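Local coordinates for protein putative metal-sulfur cluster biosynthesis proteins YuaD (PDB 1ORU) that is of uncertain function but, as a member of the MOSC family, may bind molybdenum and pyridoxal phosphate, perhaps in metal-sulfur cluster biosynthesis, at residues L15-T20 / K26-L31. Sequence-based numbering, arbitrary orientation. Where two conformers were deposited one is given.
Sequences LYIADT and KQMDKL
Tyr16 and Gln27 face each other as a non-hydrogen-bonded antiparallel pair, a worked example of how a beta hairpin sorts its two faces. Strand 26-28 pairs here with strand 5-17, which also pairs with strands 98-101 and 178-184 in the curled mixed sheet of the MOSC domain. Tyr16 CD1 lies 3.5 Å from Gln27 CA, and CE1 approaches CB and CG of Gln27. With CG anti to the backbone N (chi1 -167°), the extended glutamine crosses the tyrosine obliquely, ring and amide planes 34° apart, and its NE2 reaches a water that accepts from it and from Leu15 N and donates to Met28 O. That water bridges the two strands through Leu15 N and Met28 O.

Beside this pair, Ile17 and Lys26 exchange two backbone hydrogen bonds, and Met28 N reaches Leu15 O at 2.9 Å from above the carbonyl plane. On the other face, Ile17 CG2 packs against Met28 CG at 3.7 Å, the selenomethionine being bent back at chi2 and chi3. Beyond Asp29, Leu31 comes over the same face, CD1 against Leu15 CB at 3.6 Å and CD2 towards Ile17 CB, while Val173 of strand 171-174 touches both leucines. An alanine in place of Leu31 would probably deprive Leu15 and Ile17 of this shared apolar cover.

At the exposed end, Asp19 OD1 forms a salt bridge of 3.6 Å with Lys26 NZ, the two side chains crossing at about a right angle. The chemistry is thus divided: backbone hydrogen bonds and apolar packing join the strands, while solvent probably weakens the outlying charge pair.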
# COMPACT_ATOMS: atom_id res chain seq x y z
N LEU A 15 -10.89 -10.50 -17.67
CA LEU A 15 -11.35 -9.38 -16.85
C LEU A 15 -12.73 -9.78 -16.35
O LEU A 15 -13.52 -10.39 -17.09
CB LEU A 15 -11.44 -8.11 -17.69
CG LEU A 15 -10.16 -7.66 -18.39
CD1 LEU A 15 -10.45 -6.42 -19.22
CD2 LEU A 15 -9.05 -7.39 -17.36
N TYR A 16 -13.05 -9.44 -15.10
CA TYR A 16 -14.33 -9.82 -14.52
C TYR A 16 -14.86 -8.77 -13.54
O TYR A 16 -14.09 -8.04 -12.92
CB TYR A 16 -14.18 -11.14 -13.75
CG TYR A 16 -13.31 -12.18 -14.43
CD1 TYR A 16 -13.87 -13.22 -15.15
CD2 TYR A 16 -11.92 -12.11 -14.32
CE1 TYR A 16 -13.06 -14.19 -15.75
CE2 TYR A 16 -11.11 -13.07 -14.91
CZ TYR A 16 -11.68 -14.11 -15.62
OH TYR A 16 -10.87 -15.06 -16.20
N ILE A 17 -16.18 -8.72 -13.39
CA ILE A 17 -16.79 -7.76 -12.48
C ILE A 17 -17.82 -8.43 -11.58
O ILE A 17 -18.46 -9.41 -11.98
CB ILE A 17 -17.48 -6.63 -13.26
CG1 ILE A 17 -17.89 -5.51 -12.30
CG2 ILE A 17 -18.72 -7.16 -13.97
CD1 ILE A 17 -18.49 -4.29 -12.98
N ALA A 18 -17.96 -7.91 -10.37
CA ALA A 18 -18.94 -8.41 -9.41
C ALA A 18 -20.02 -7.33 -9.43
O ALA A 18 -19.94 -6.36 -8.67
CB ALA A 18 -18.32 -8.52 -8.02
N ASP A 19 -21.01 -7.48 -10.30
CA ASP A 19 -22.06 -6.48 -10.44
C ASP A 19 -23.25 -6.65 -9.50
O ASP A 19 -24.19 -5.85 -9.54
CB ASP A 19 -22.54 -6.43 -11.90
CG ASP A 19 -23.14 -7.74 -12.37
OD1 ASP A 19 -22.47 -8.79 -12.24
OD2 ASP A 19 -24.28 -7.72 -12.88
N THR A 20 -23.21 -7.68 -8.67
CA THR A 20 -24.28 -7.91 -7.70
C THR A 20 -23.63 -8.10 -6.33
O THR A 20 -22.44 -7.82 -6.15
CB THR A 20 -25.10 -9.17 -8.04
OG1 THR A 20 -24.29 -10.35 -7.87
CG2 THR A 20 -25.59 -9.10 -9.47
N LYS A 26 -18.16 -12.09 -13.06
CA LYS A 26 -18.54 -12.54 -14.40
C LYS A 26 -17.64 -11.86 -15.43
O LYS A 26 -17.35 -10.66 -15.33
CB LYS A 26 -20.02 -12.25 -14.70
CG LYS A 26 -20.44 -10.81 -14.61
CD LYS A 26 -21.93 -10.67 -14.89
CE LYS A 26 -22.76 -11.47 -13.89
NZ LYS A 26 -24.22 -11.27 -14.09
N GLN A 27 -17.20 -12.63 -16.41
CA GLN A 27 -16.29 -12.13 -17.42
C GLN A 27 -16.84 -11.00 -18.29
O GLN A 27 -18.01 -11.01 -18.68
CB GLN A 27 -15.79 -13.29 -18.29
CG GLN A 27 -14.60 -12.92 -19.17
CD GLN A 27 -13.88 -14.13 -19.73
OE1 GLN A 27 -14.41 -15.25 -19.71
NE2 GLN A 27 -12.67 -13.92 -20.23
N MSE A 28 -15.97 -10.03 -18.57
CA MSE A 28 -16.30 -8.87 -19.37
C MSE A 28 -15.22 -8.70 -20.43
O MSE A 28 -14.08 -9.15 -20.24
CB MSE A 28 -16.31 -7.60 -18.50
CG MSE A 28 -17.30 -7.60 -17.36
SE MSE A 28 -19.12 -7.48 -17.99
CE MSE A 28 -19.15 -5.61 -18.48
N ASP A 29 -15.56 -8.05 -21.53
CA ASP A 29 -14.60 -7.82 -22.60
C ASP A 29 -13.77 -6.59 -22.25
O ASP A 29 -12.65 -6.42 -22.74
CB ASP A 29 -15.33 -7.58 -23.93
CG ASP A 29 -16.06 -6.26 -23.96
OD1 ASP A 29 -16.90 -6.02 -23.06
OD2 ASP A 29 -15.81 -5.45 -24.88
N LYS A 30 -14.32 -5.74 -21.40
CA LYS A 30 -13.65 -4.51 -21.00
C LYS A 30 -14.04 -4.09 -19.58
O LYS A 30 -15.12 -4.44 -19.11
CB LYS A 30 -14.02 -3.38 -21.97
CG LYS A 30 -13.77 -1.97 -21.44
CD LYS A 30 -14.57 -0.91 -22.19
CE LYS A 30 -14.32 0.47 -21.59
NZ LYS A 30 -15.11 1.54 -22.27
N LEU A 31 -13.15 -3.36 -18.92
CA LEU A 31 -13.40 -2.85 -17.58
C LEU A 31 -12.84 -1.44 -17.49
O LEU A 31 -11.84 -1.12 -18.13
CB LEU A 31 -12.70 -3.70 -16.51
CG LEU A 31 -13.19 -5.11 -16.19
CD1 LEU A 31 -12.30 -5.71 -15.10
CD2 LEU A 31 -14.64 -5.06 -15.72
O HOH W 1 -12.19 -10.94 -20.23